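Formate-dependent phosphoribosylglycinamide formyltransferase (Mycobacterium tuberculosis H37Rv, PDB 6KHR) belongs to the ATP-grasp superfamily of enzymes and occurs here as an assembly of two protein chains. Local coordinates at residues Gly133-Ala138 against Val301-Val306; Phe149-Ser154 against Arg213-Ser218; Ala165-Leu170 against Ser183-Pro188. All coordinates share one frame; numbering follows the deposited sequence.

How the contacts relate
Contact 1 is buried, while contacts 2 and 3 lie at the surface. Contact 1 packs helix 131-141 on strand 300-307, an outermost strand of the large antiparallel sheet, with no hydrogen bond across. Contact 2 is a ladder of backbone hydrogen bonds in a smaller sheet. Contact 3 joins two loops through one hydrogen bond and the face of a phenyl ring. Apolar packing in the buried contact thus gives way to backbone bonding and loop packing at the surface. Helix 131-141 also packs on contact 2, where Arg135 touches Phe149. Helix 155-165 touches both contacts 2 and 3. Leu169 and Leu170 of contact 3 pack on the Glu217 carbonyl. Contacts 1 and 3 do not touch.

Contact 1: residues Gly133-Ala138 against Val301-Val306; sequences GLRRLA and VYFADV
Ala138 and Leu134 meet the Phe303 ring from different directions. The Ala138 methyl approaches the CD2-CE2 side obliquely, with CB 3.4 Å from Phe303 CE2. Leu134 comes to the ring edge, near its plane, and its CD2 is 4.3 Å from Phe303 CZ. The phenyl group reaches the helix because its CG is anti to the backbone N (chi1 175°). Leu134 also reaches over to Val306. Its CD2 is 3.6 Å from Val306 CG1, and CD1 of the same leucine also touches that methyl. The two side chains cross at about a right angle. Asp305 OD1 is next to Leu134 CD2 and accepts a weak hydrogen bond from the Val306 backbone N, at 2.7 Å.

The Arg135 chain bends at chi2 (-65°), and its guanidinium ends beside the carbonyls of Phe303 and Ala304. Ala304 O lies at the guanidinium edge, 3.5 Å from Arg135 NH2. Phe303 O is approached obliquely, and neither oxygen is hydrogen-bonded to the arginine. Arg135 has a long, weak ion pair with Glu217, and Asp305 one with Arg131. Asp305 N lies 3.7 Å above one face of the Phe303 ring, over its centre.

A classic beta bulge shapes this end of the strand: Ala304 and Asp305 both face Glu293 of strand 288-297. The helix and strand segments run at 137° to each other, their axes 9.4 Å apart at closest approach. Phe303 is backbone hydrogen-bonded to Pro145, in the loop after the helix. Helix 267-284 packs on Leu137 and Val306 through Ile280, and also on Val301. The contact thus joins helix 131-141 to the edge of the eight-stranded sheet, with helix 267-284 beside both.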
ATOM      1  N   GLY A 133     -18.178   2.822 -29.710  1.00 62.11           N
ATOM      2  CA  GLY A 133     -19.203   1.919 -29.221  1.00 55.39           C
ATOM      3  C   GLY A 133     -19.550   2.137 -27.765  1.00 57.14           C
ATOM      4  O   GLY A 133     -20.670   1.839 -27.338  1.00 65.96           O
ATOM      5  N   LEU A 134     -18.607   2.657 -26.988  1.00 50.36           N
ATOM      6  CA  LEU A 134     -18.887   2.927 -25.588  1.00 45.15           C
ATOM      7  C   LEU A 134     -19.755   4.173 -25.438  1.00 46.47           C
ATOM      8  O   LEU A 134     -20.685   4.199 -24.616  1.00 33.31           O
ATOM      9  CB  LEU A 134     -17.575   3.063 -24.799  1.00 39.02           C
ATOM     10  CG  LEU A 134     -17.834   3.305 -23.310  1.00 41.44           C
ATOM     11  CD1 LEU A 134     -18.273   2.011 -22.679  1.00 49.71           C
ATOM     12  CD2 LEU A 134     -16.609   3.873 -22.600  1.00 40.79           C
ATOM     13  N   ARG A 135     -19.468   5.215 -26.224  1.00 51.29           N
ATOM     14  CA  ARG A 135     -20.339   6.386 -26.230  1.00 56.77           C
ATOM     15  C   ARG A 135     -21.759   5.989 -26.619  1.00 63.66           C
ATOM     16  O   ARG A 135     -22.722   6.319 -25.915  1.00 71.50           O
ATOM     17  CB  ARG A 135     -19.797   7.452 -27.183  1.00 59.46           C
ATOM     18  CG  ARG A 135     -19.069   8.579 -26.499  1.00 72.45           C
ATOM     19  CD  ARG A 135     -19.998   9.400 -25.611  1.00 80.51           C
ATOM     20  NE  ARG A 135     -19.243  10.134 -24.595  1.00 85.85           N
ATOM     21  CZ  ARG A 135     -18.878  11.406 -24.708  1.00 93.35           C
ATOM     22  NH1 ARG A 135     -19.206  12.091 -25.796  1.00 94.39           N
ATOM     23  NH2 ARG A 135     -18.195  12.000 -23.734  1.00 96.07           N
ATOM     24  N   ARG A 136     -21.897   5.246 -27.725  1.00 59.83           N
ATOM     25  CA  ARG A 136     -23.218   4.833 -28.190  1.00 58.77           C
ATOM     26  C   ARG A 136     -23.894   3.907 -27.189  1.00 55.25           C
ATOM     27  O   ARG A 136     -25.120   3.940 -27.052  1.00 53.13           O
ATOM     28  CB  ARG A 136     -23.108   4.162 -29.556  1.00 51.08           C
ATOM     29  N   LEU A 137     -23.118   3.096 -26.467  1.00 52.79           N
ATOM     30  CA  LEU A 137     -23.696   2.310 -25.385  1.00 49.95           C
ATOM     31  C   LEU A 137     -24.199   3.213 -24.258  1.00 56.75           C
ATOM     32  O   LEU A 137     -25.283   2.998 -23.694  1.00 52.84           O
ATOM     33  CB  LEU A 137     -22.662   1.311 -24.856  1.00 49.40           C
ATOM     34  CG  LEU A 137     -23.092   0.635 -23.548  1.00 51.84           C
ATOM     35  CD1 LEU A 137     -24.295  -0.266 -23.820  1.00 52.45           C
ATOM     36  CD2 LEU A 137     -21.964  -0.140 -22.873  1.00 55.19           C
ATOM     37  N   ALA A 138     -23.428   4.234 -23.913  1.00 54.18           N
ATOM     38  CA  ALA A 138     -23.796   5.068 -22.775  1.00 56.05           C
ATOM     39  C   ALA A 138     -25.001   5.937 -23.099  1.00 55.72           C
ATOM     40  O   ALA A 138     -25.980   5.977 -22.340  1.00 36.00           O
ATOM     41  CB  ALA A 138     -22.606   5.928 -22.359  1.00 52.03           C
ATOM     42  N   VAL A 301     -24.624  16.450 -14.288  1.00 45.98           N
ATOM     43  CA  VAL A 301     -23.564  15.463 -14.348  1.00 50.64           C
ATOM     44  C   VAL A 301     -23.576  14.842 -15.732  1.00 42.74           C
ATOM     45  O   VAL A 301     -24.643  14.491 -16.253  1.00 42.89           O
ATOM     46  CB  VAL A 301     -23.725  14.403 -13.249  1.00 37.86           C
ATOM     47  CG1 VAL A 301     -22.582  13.387 -13.314  1.00 42.86           C
ATOM     48  CG2 VAL A 301     -23.767  15.103 -11.885  1.00 31.62           C
ATOM     49  N   TYR A 302     -22.399  14.751 -16.340  1.00 23.89           N
ATOM     50  CA  TYR A 302     -22.236  14.185 -17.663  1.00 32.01           C
ATOM     51  C   TYR A 302     -21.320  12.978 -17.593  1.00 31.40           C
ATOM     52  O   TYR A 302     -20.293  12.992 -16.912  1.00 40.32           O
ATOM     53  CB  TYR A 302     -21.656  15.192 -18.643  1.00 27.78           C
ATOM     54  CG  TYR A 302     -22.471  16.446 -18.797  1.00 44.26           C
ATOM     55  CD1 TYR A 302     -22.276  17.537 -17.954  1.00 55.18           C
ATOM     56  CD2 TYR A 302     -23.417  16.557 -19.790  1.00 54.41           C
ATOM     57  CE1 TYR A 302     -23.012  18.703 -18.105  1.00 59.08           C
ATOM     58  CE2 TYR A 302     -24.159  17.710 -19.951  1.00 59.77           C
ATOM     59  CZ  TYR A 302     -23.952  18.784 -19.108  1.00 65.57           C
ATOM     60  OH  TYR A 302     -24.693  19.934 -19.275  1.00 71.70           O
ATOM     61  N   PHE A 303     -21.713  11.935 -18.294  1.00 41.73           N
ATOM     62  CA  PHE A 303     -20.827  10.814 -18.527  1.00 42.37           C
ATOM     63  C   PHE A 303     -19.745  11.212 -19.522  1.00 39.59           C
ATOM     64  O   PHE A 303     -20.049  11.740 -20.590  1.00 51.54           O
ATOM     65  CB  PHE A 303     -21.626   9.626 -19.057  1.00 47.84           C
ATOM     66  CG  PHE A 303     -20.774   8.474 -19.421  1.00 46.83           C
ATOM     67  CD1 PHE A 303     -20.245   7.654 -18.421  1.00 42.18           C
ATOM     68  CD2 PHE A 303     -20.452   8.227 -20.750  1.00 34.15           C
ATOM     69  CE1 PHE A 303     -19.445   6.573 -18.742  1.00 32.92           C
ATOM     70  CE2 PHE A 303     -19.648   7.162 -21.085  1.00 38.78           C
ATOM     71  CZ  PHE A 303     -19.146   6.321 -20.076  1.00 33.41           C
ATOM     72  N   ALA A 304     -18.490  10.946 -19.184  1.00 37.73           N
ATOM     73  CA  ALA A 304     -17.436  11.133 -20.176  1.00 37.44           C
ATOM     74  C   ALA A 304     -16.754   9.844 -20.591  1.00 49.01           C
ATOM     75  O   ALA A 304     -16.434   9.691 -21.773  1.00 59.00           O
ATOM     76  CB  ALA A 304     -16.374  12.108 -19.668  1.00 26.12           C
ATOM     77  N   ASP A 305     -16.513   8.918 -19.660  1.00 51.02           N
ATOM     78  CA  ASP A 305     -15.773   7.702 -19.982  1.00 40.91           C
ATOM     79  C   ASP A 305     -15.830   6.719 -18.816  1.00 44.17           C
ATOM     80  O   ASP A 305     -16.245   7.056 -17.705  1.00 39.46           O
ATOM     81  CB  ASP A 305     -14.321   8.021 -20.328  1.00 32.78           C
ATOM     82  CG  ASP A 305     -13.666   6.920 -21.105  1.00 55.48           C
ATOM     83  OD1 ASP A 305     -14.396   5.999 -21.543  1.00 65.80           O
ATOM     84  OD2 ASP A 305     -12.430   6.966 -21.270  1.00 65.68           O
ATOM     85  N   VAL A 306     -15.384   5.493 -19.086  1.00 36.31           N
ATOM     86  CA  VAL A 306     -15.154   4.483 -18.062  1.00 49.93           C
ATOM     87  C   VAL A 306     -13.947   3.643 -18.459  1.00 47.89           C
ATOM     88  O   VAL A 306     -13.790   3.272 -19.628  1.00 49.90           O
ATOM     89  CB  VAL A 306     -16.400   3.591 -17.833  1.00 55.77           C
ATOM     90  CG1 VAL A 306     -16.874   2.960 -19.129  1.00 50.09           C
ATOM     91  CG2 VAL A 306     -16.109   2.518 -16.766  1.00 52.16           C
TER

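Contact 2: residues Phe149-Ser154 against Arg213-Ser218; sequences FWFVGS and RVCAES
Strands 149-152 and 214-217 form an antiparallel ladder, their directions 156° apart. With strand 172-173 they make a three-stranded sheet, in which 214-217 is the middle strand. A small antiparallel sheet of this kind backed by a helix is consistent with the small lobe of an ATP-grasp fold. Trp150 with Ala216 and Val152 with Val214 are hydrogen-bonded pairs, each tied by two reciprocal backbone bonds. The Val152 N to Val214 O bond is 2.8 Å long and nearly straight at 178°. The return bond from Val214 N to Val152 O measures 2.7 Å. Phe149 with Glu217 and Phe151 with Cys215 are non-hydrogen-bonded pairs. CA-H...O contacts supplement the ladder, as where Cys215 CA meets Trp150 O at 3.4 Å.

Trp150, Val152, Val214 and Ala216 share one face of the sheet. On it Val152 and Val214 touch through CG2 and CG1, 3.9 Å apart. Helix 155-165 covers this face, with Val161 against Trp150 and Leu158 against Val152. The Trp150 indole extends past Ala216 to Ser218, whose OG lies in the ring plane at the edge, 3.5 Å from Trp150 CZ3.

The other face carries Phe149, Phe151, Cys215 and Glu217. It turns to helix 131-141, where Phe149 packs on Ala139. Phe149 CD2 sits over one face of the Phe151 ring, 3.9 Å above its plane and offset toward the rim. Arg213, at the exposed end, lays its CD alongside Phe151 CB. The Cys215 sulfur is anti to its own backbone N (chi1 179°), which sends it toward the phenylalanine across the ladder. There Cys215 SG makes an oblique sulfur-aromatic contact, 4.4 Å from the centroid of the Phe151 ring.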
ATOM      1  N   PHE A 149     -22.809  15.018 -28.990  1.00 44.71           N
ATOM      2  CA  PHE A 149     -21.682  14.575 -29.826  1.00 42.95           C
ATOM      3  C   PHE A 149     -22.182  13.965 -31.122  1.00 48.35           C
ATOM      4  O   PHE A 149     -23.268  13.462 -31.171  1.00 43.72           O
ATOM      5  CB  PHE A 149     -20.877  13.535 -29.068  1.00 37.63           C
ATOM      6  CG  PHE A 149     -21.617  12.248 -28.889  1.00 51.04           C
ATOM      7  CD1 PHE A 149     -22.416  12.041 -27.786  1.00 55.26           C
ATOM      8  CD2 PHE A 149     -21.525  11.244 -29.829  1.00 54.23           C
ATOM      9  CE1 PHE A 149     -23.103  10.855 -27.622  1.00 59.23           C
ATOM     10  CE2 PHE A 149     -22.218  10.059 -29.666  1.00 50.21           C
ATOM     11  CZ  PHE A 149     -23.005   9.869 -28.563  1.00 58.62           C
ATOM     12  N   TRP A 150     -21.391  14.100 -32.172  1.00 51.36           N
ATOM     13  CA  TRP A 150     -21.751  13.558 -33.499  1.00 54.35           C
ATOM     14  C   TRP A 150     -20.537  12.890 -34.117  1.00 53.07           C
ATOM     15  O   TRP A 150     -19.455  13.385 -33.942  1.00 49.92           O
ATOM     16  CB  TRP A 150     -22.229  14.675 -34.421  1.00 51.03           C
ATOM     17  CG  TRP A 150     -23.436  15.386 -33.925  1.00 46.23           C
ATOM     18  CD1 TRP A 150     -24.727  15.107 -34.224  1.00 39.35           C
ATOM     19  CD2 TRP A 150     -23.469  16.465 -32.989  1.00 49.82           C
ATOM     20  NE1 TRP A 150     -25.556  15.951 -33.551  1.00 43.41           N
ATOM     21  CE2 TRP A 150     -24.811  16.779 -32.772  1.00 46.74           C
ATOM     22  CE3 TRP A 150     -22.497  17.159 -32.280  1.00 44.35           C
ATOM     23  CZ2 TRP A 150     -25.205  17.783 -31.908  1.00 45.89           C
ATOM     24  CZ3 TRP A 150     -22.879  18.157 -31.429  1.00 40.83           C
ATOM     25  CH2 TRP A 150     -24.216  18.465 -31.251  1.00 51.59           C
ATOM     26  N   PHE A 151     -20.752  11.763 -34.764  1.00 53.09           N
ATOM     27  CA  PHE A 151     -19.710  11.102 -35.536  1.00 65.88           C
ATOM     28  C   PHE A 151     -19.966  11.419 -36.998  1.00 72.60           C
ATOM     29  O   PHE A 151     -21.054  11.137 -37.508  1.00 73.42           O
ATOM     30  CB  PHE A 151     -19.708   9.593 -35.285  1.00 73.37           C
ATOM     31  CG  PHE A 151     -19.429   9.215 -33.844  1.00 78.10           C
ATOM     32  CD1 PHE A 151     -18.296   9.684 -33.194  1.00 73.47           C
ATOM     33  CD2 PHE A 151     -20.311   8.406 -33.136  1.00 77.01           C
ATOM     34  CE1 PHE A 151     -18.037   9.342 -31.869  1.00 77.56           C
ATOM     35  CE2 PHE A 151     -20.058   8.067 -31.807  1.00 81.29           C
ATOM     36  CZ  PHE A 151     -18.915   8.538 -31.177  1.00 83.20           C
ATOM     37  N   VAL A 152     -18.992  12.036 -37.659  1.00 78.98           N
ATOM     38  CA  VAL A 152     -19.107  12.406 -39.060  1.00 82.18           C
ATOM     39  C   VAL A 152     -18.058  11.631 -39.844  1.00 87.89           C
ATOM     40  O   VAL A 152     -17.177  10.992 -39.275  1.00 94.07           O
ATOM     41  CB  VAL A 152     -18.948  13.927 -39.283  1.00 83.58           C
ATOM     42  CG1 VAL A 152     -19.984  14.686 -38.468  1.00 85.18           C
ATOM     43  CG2 VAL A 152     -17.532  14.376 -38.951  1.00 79.92           C
ATOM     44  N   GLY A 153     -18.168  11.696 -41.168  1.00 84.83           N
ATOM     45  CA  GLY A 153     -17.248  11.002 -42.054  1.00 85.13           C
ATOM     46  C   GLY A 153     -17.043  11.746 -43.360  1.00 86.86           C
ATOM     47  O   GLY A 153     -16.408  11.239 -44.291  1.00 86.37           O
ATOM     48  N   SER A 154     -17.602  12.952 -43.435  1.00 88.21           N
ATOM     49  CA  SER A 154     -17.431  13.854 -44.560  1.00 80.79           C
ATOM     50  C   SER A 154     -17.026  15.211 -44.028  1.00 98.04           C
ATOM     51  O   SER A 154     -17.024  15.456 -42.819  1.00 98.63           O
ATOM     52  CB  SER A 154     -18.717  14.003 -45.383  1.00 64.89           C
ATOM     53  N   ARG A 213     -14.148   7.859 -39.577  1.00109.07           N
ATOM     54  CA  ARG A 213     -15.053   8.699 -38.811  1.00 96.68           C
ATOM     55  C   ARG A 213     -14.288   9.758 -38.024  1.00 93.86           C
ATOM     56  O   ARG A 213     -13.115   9.589 -37.683  1.00 83.60           O
ATOM     57  CB  ARG A 213     -15.894   7.857 -37.849  1.00 89.51           C
ATOM     58  CG  ARG A 213     -16.769   6.810 -38.507  1.00 85.08           C
ATOM     59  CD  ARG A 213     -18.113   6.721 -37.793  1.00 91.87           C
ATOM     60  NE  ARG A 213     -18.878   5.559 -38.230  1.00105.40           N
ATOM     61  CZ  ARG A 213     -20.207   5.456 -38.182  1.00112.95           C
ATOM     62  NH1 ARG A 213     -20.947   6.461 -37.718  1.00108.97           N
ATOM     63  NH2 ARG A 213     -20.800   4.347 -38.610  1.00116.83           N
ATOM     64  N   VAL A 214     -14.970  10.865 -37.742  1.00 98.11           N
ATOM     65  CA  VAL A 214     -14.427  11.953 -36.936  1.00 92.06           C
ATOM     66  C   VAL A 214     -15.505  12.411 -35.965  1.00 89.68           C
ATOM     67  O   VAL A 214     -16.643  12.666 -36.367  1.00 84.12           O
ATOM     68  CB  VAL A 214     -13.951  13.129 -37.804  1.00 84.07           C
ATOM     69  CG1 VAL A 214     -14.078  14.434 -37.038  1.00 85.44           C
ATOM     70  CG2 VAL A 214     -12.522  12.901 -38.241  1.00 78.45           C
ATOM     71  N   CYS A 215     -15.145  12.534 -34.695  1.00 91.57           N
ATOM     72  CA  CYS A 215     -16.117  12.794 -33.642  1.00 89.51           C
ATOM     73  C   CYS A 215     -16.214  14.282 -33.331  1.00 75.65           C
ATOM     74  O   CYS A 215     -15.199  14.939 -33.072  1.00 75.60           O
ATOM     75  CB  CYS A 215     -15.738  12.027 -32.382  1.00 88.71           C
ATOM     76  SG  CYS A 215     -16.885  12.342 -31.073  1.00 88.64           S
ATOM     77  N   ALA A 216     -17.435  14.802 -33.321  1.00 59.47           N
ATOM     78  CA  ALA A 216     -17.688  16.203 -33.022  1.00 56.01           C
ATOM     79  C   ALA A 216     -18.456  16.312 -31.711  1.00 51.26           C
ATOM     80  O   ALA A 216     -19.475  15.639 -31.533  1.00 46.78           O
ATOM     81  CB  ALA A 216     -18.471  16.876 -34.147  1.00 62.08           C
ATOM     82  N   GLU A 217     -17.971  17.164 -30.807  1.00 58.54           N
ATOM     83  CA  GLU A 217     -18.564  17.350 -29.488  1.00 60.52           C
ATOM     84  C   GLU A 217     -18.901  18.815 -29.270  1.00 60.30           C
ATOM     85  O   GLU A 217     -18.083  19.696 -29.551  1.00 61.20           O
ATOM     86  CB  GLU A 217     -17.629  16.872 -28.375  1.00 73.85           C
ATOM     87  CG  GLU A 217     -17.636  15.371 -28.150  1.00 92.48           C
ATOM     88  CD  GLU A 217     -17.005  14.982 -26.828  1.00102.87           C
ATOM     89  OE1 GLU A 217     -15.931  14.339 -26.833  1.00105.53           O
ATOM     90  OE2 GLU A 217     -17.584  15.329 -25.778  1.00105.56           O
ATOM     91  N   SER A 218     -20.109  19.074 -28.781  1.00 74.35           N
ATOM     92  CA  SER A 218     -20.444  20.394 -28.276  1.00 77.45           C
ATOM     93  C   SER A 218     -19.792  20.590 -26.918  1.00 81.91           C
ATOM     94  O   SER A 218     -19.704  19.656 -26.115  1.00 90.49           O
ATOM     95  CB  SER A 218     -21.956  20.569 -28.168  1.00 70.49           C
ATOM     96  OG  SER A 218     -22.491  20.990 -29.407  1.00 75.58           O
TER

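Contact 3: residues Ala165-Leu170 against Ser183-Pro188; sequences AGFPLL and SVVAGP
CG of Phe167 is anti to the carbonyl carbon, beside the backbone N (chi1 -74°), and this lays the ring against Val185-Pro188. The peptide bond that follows, before Pro168, is cis. Gly187 lies over one face of the ring, with its CA 3.7 Å from the Phe167 centroid in a CH-pi contact. Pro188 CD makes a second, off-centre CH-pi contact. At the ring edge, in plane, is Val185 O, 3.2 Å from Phe167 CD1. The Val185 CG2 methyl, anti to its own N, meets Phe167 CE1 at 3.6 Å.

Val185 O also takes the hydrogen bond between the two loops, from Leu169 N. The donor stands above the carbonyl plane, 48° out of it, and not on a lone pair. Farther along, the Leu170 and Val184 side chains lie side by side, with Leu170 CD2 4.1 Å from Val184 CG1. Pro168 CB touches Ala186 CB.

Helix 155-165 lies beside the contact, Ala162 meeting Phe167 and Val161 meeting Leu169. Contacts between the loops are mostly apolar and CH-pi, with one backbone hydrogen bond, without the repeated hydrogen bonds of a sheet.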
ATOM      1  N   ALA A 165     -25.377  22.731 -34.237  1.00 53.82           N
ATOM      2  CA  ALA A 165     -24.797  22.801 -32.879  1.00 63.85           C
ATOM      3  C   ALA A 165     -24.310  24.180 -32.474  1.00 76.23           C
ATOM      4  O   ALA A 165     -24.514  24.525 -31.337  1.00 80.08           O
ATOM      5  CB  ALA A 165     -23.662  21.843 -32.791  1.00 58.05           C
ATOM      6  N   GLY A 166     -23.632  24.907 -33.341  1.00 71.98           N
ATOM      7  CA  GLY A 166     -23.160  26.232 -32.917  1.00 71.95           C
ATOM      8  C   GLY A 166     -21.732  26.165 -32.441  1.00 75.26           C
ATOM      9  O   GLY A 166     -21.115  25.168 -32.680  1.00 84.20           O
ATOM     10  N   PHE A 167     -21.216  27.180 -31.777  1.00 73.52           N
ATOM     11  CA  PHE A 167     -19.785  27.064 -31.427  1.00 74.21           C
ATOM     12  C   PHE A 167     -19.589  27.268 -29.932  1.00 74.78           C
ATOM     13  O   PHE A 167     -20.453  27.863 -29.333  1.00 78.03           O
ATOM     14  CB  PHE A 167     -19.003  28.056 -32.282  1.00 72.81           C
ATOM     15  CG  PHE A 167     -18.878  27.626 -33.714  1.00 76.71           C
ATOM     16  CD1 PHE A 167     -17.923  26.710 -34.089  1.00 73.87           C
ATOM     17  CD2 PHE A 167     -19.722  28.129 -34.681  1.00 80.28           C
ATOM     18  CE1 PHE A 167     -17.815  26.310 -35.404  1.00 75.63           C
ATOM     19  CE2 PHE A 167     -19.607  27.731 -35.994  1.00 77.22           C
ATOM     20  CZ  PHE A 167     -18.653  26.824 -36.353  1.00 77.13           C
ATOM     21  N   PRO A 168     -18.466  26.833 -29.326  1.00 76.87           N
ATOM     22  CA  PRO A 168     -17.431  26.092 -30.024  1.00 85.00           C
ATOM     23  C   PRO A 168     -17.738  24.604 -30.119  1.00 94.13           C
ATOM     24  O   PRO A 168     -18.593  24.165 -29.422  1.00 92.12           O
ATOM     25  CB  PRO A 168     -16.246  26.163 -29.076  1.00 75.29           C
ATOM     26  CG  PRO A 168     -16.898  26.210 -27.744  1.00 73.44           C
ATOM     27  CD  PRO A 168     -18.101  27.098 -27.951  1.00 73.73           C
ATOM     28  N   LEU A 169     -17.004  23.918 -30.994  1.00 96.55           N
ATOM     29  CA  LEU A 169     -17.098  22.454 -31.204  1.00 83.73           C
ATOM     30  C   LEU A 169     -15.747  21.839 -30.867  1.00 81.56           C
ATOM     31  O   LEU A 169     -14.767  22.554 -30.758  1.00 84.45           O
ATOM     32  CB  LEU A 169     -17.453  22.170 -32.653  1.00 78.24           C
ATOM     33  CG  LEU A 169     -18.937  22.010 -32.914  1.00 84.56           C
ATOM     34  CD1 LEU A 169     -19.191  21.648 -34.360  1.00 85.30           C
ATOM     35  CD2 LEU A 169     -19.506  20.952 -32.010  1.00 83.21           C
ATOM     36  N   LEU A 170     -15.716  20.533 -30.726  1.00 77.14           N
ATOM     37  CA  LEU A 170     -14.481  19.865 -30.293  1.00 76.99           C
ATOM     38  C   LEU A 170     -14.169  18.799 -31.320  1.00 76.63           C
ATOM     39  O   LEU A 170     -14.336  17.642 -31.014  1.00 73.59           O
ATOM     40  CB  LEU A 170     -14.804  19.205 -28.957  1.00 77.07           C
ATOM     41  CG  LEU A 170     -13.855  19.534 -27.824  1.00 87.38           C
ATOM     42  CD1 LEU A 170     -12.436  19.152 -28.204  1.00 88.44           C
ATOM     43  CD2 LEU A 170     -13.956  21.005 -27.481  1.00 94.47           C
ATOM     44  N   SER A 183      -8.492  19.046 -32.125  1.00112.90           N
ATOM     45  CA  SER A 183      -8.678  20.452 -32.448  1.00111.19           C
ATOM     46  C   SER A 183      -9.973  20.975 -31.831  1.00120.72           C
ATOM     47  O   SER A 183     -10.907  20.211 -31.592  1.00130.69           O
ATOM     48  CB  SER A 183      -8.655  20.671 -33.946  1.00107.21           C
ATOM     49  OG  SER A 183      -7.374  20.365 -34.480  1.00113.81           O
ATOM     50  N   VAL A 184     -10.006  22.296 -31.589  1.00114.71           N
ATOM     51  CA  VAL A 184     -11.147  22.977 -30.999  1.00108.78           C
ATOM     52  C   VAL A 184     -11.791  23.848 -32.069  1.00106.16           C
ATOM     53  O   VAL A 184     -11.371  24.983 -32.275  1.00 99.63           O
ATOM     54  CB  VAL A 184     -10.739  23.816 -29.773  1.00103.83           C
ATOM     55  CG1 VAL A 184     -10.465  22.962 -28.538  1.00 94.28           C
ATOM     56  CG2 VAL A 184      -9.559  24.731 -30.065  1.00108.04           C
ATOM     57  N   VAL A 185     -12.812  23.315 -32.750  1.00116.06           N
ATOM     58  CA  VAL A 185     -13.527  24.113 -33.733  1.00125.24           C
ATOM     59  C   VAL A 185     -14.416  25.111 -32.995  1.00131.62           C
ATOM     60  O   VAL A 185     -15.626  24.927 -32.873  1.00150.98           O
ATOM     61  CB  VAL A 185     -14.276  23.266 -34.785  1.00125.74           C
ATOM     62  CG1 VAL A 185     -15.198  22.224 -34.167  1.00130.13           C
ATOM     63  CG2 VAL A 185     -15.024  24.119 -35.796  1.00121.40           C
ATOM     64  N   ALA A 186     -13.793  26.278 -32.765  1.00117.08           N
ATOM     65  CA  ALA A 186     -14.336  27.483 -32.083  1.00101.44           C
ATOM     66  C   ALA A 186     -14.879  28.536 -33.066  1.00 93.16           C
ATOM     67  O   ALA A 186     -15.171  29.653 -32.640  1.00 87.39           O
ATOM     68  CB  ALA A 186     -13.276  28.091 -31.207  1.00 92.70           C
ATOM     69  N   GLY A 187     -15.044  28.203 -34.337  1.00 83.13           N
ATOM     70  CA  GLY A 187     -15.613  29.197 -35.264  1.00 76.68           C
ATOM     71  C   GLY A 187     -15.754  28.606 -36.642  1.00 86.48           C
ATOM     72  O   GLY A 187     -15.109  27.612 -36.900  1.00 86.65           O
ATOM     73  N   PRO A 188     -16.492  29.213 -37.588  1.00 92.85           N
ATOM     74  CA  PRO A 188     -16.655  28.641 -38.933  1.00 99.17           C
ATOM     75  C   PRO A 188     -15.452  28.651 -39.893  1.00 98.61           C
ATOM     76  O   PRO A 188     -15.619  28.238 -41.010  1.00100.57           O
ATOM     77  CB  PRO A 188     -17.814  29.450 -39.528  1.00 97.23           C
ATOM     78  CG  PRO A 188     -18.418  30.166 -38.354  1.00 92.94           C
ATOM     79  CD  PRO A 188     -17.261  30.428 -37.419  1.00 91.42           C
TER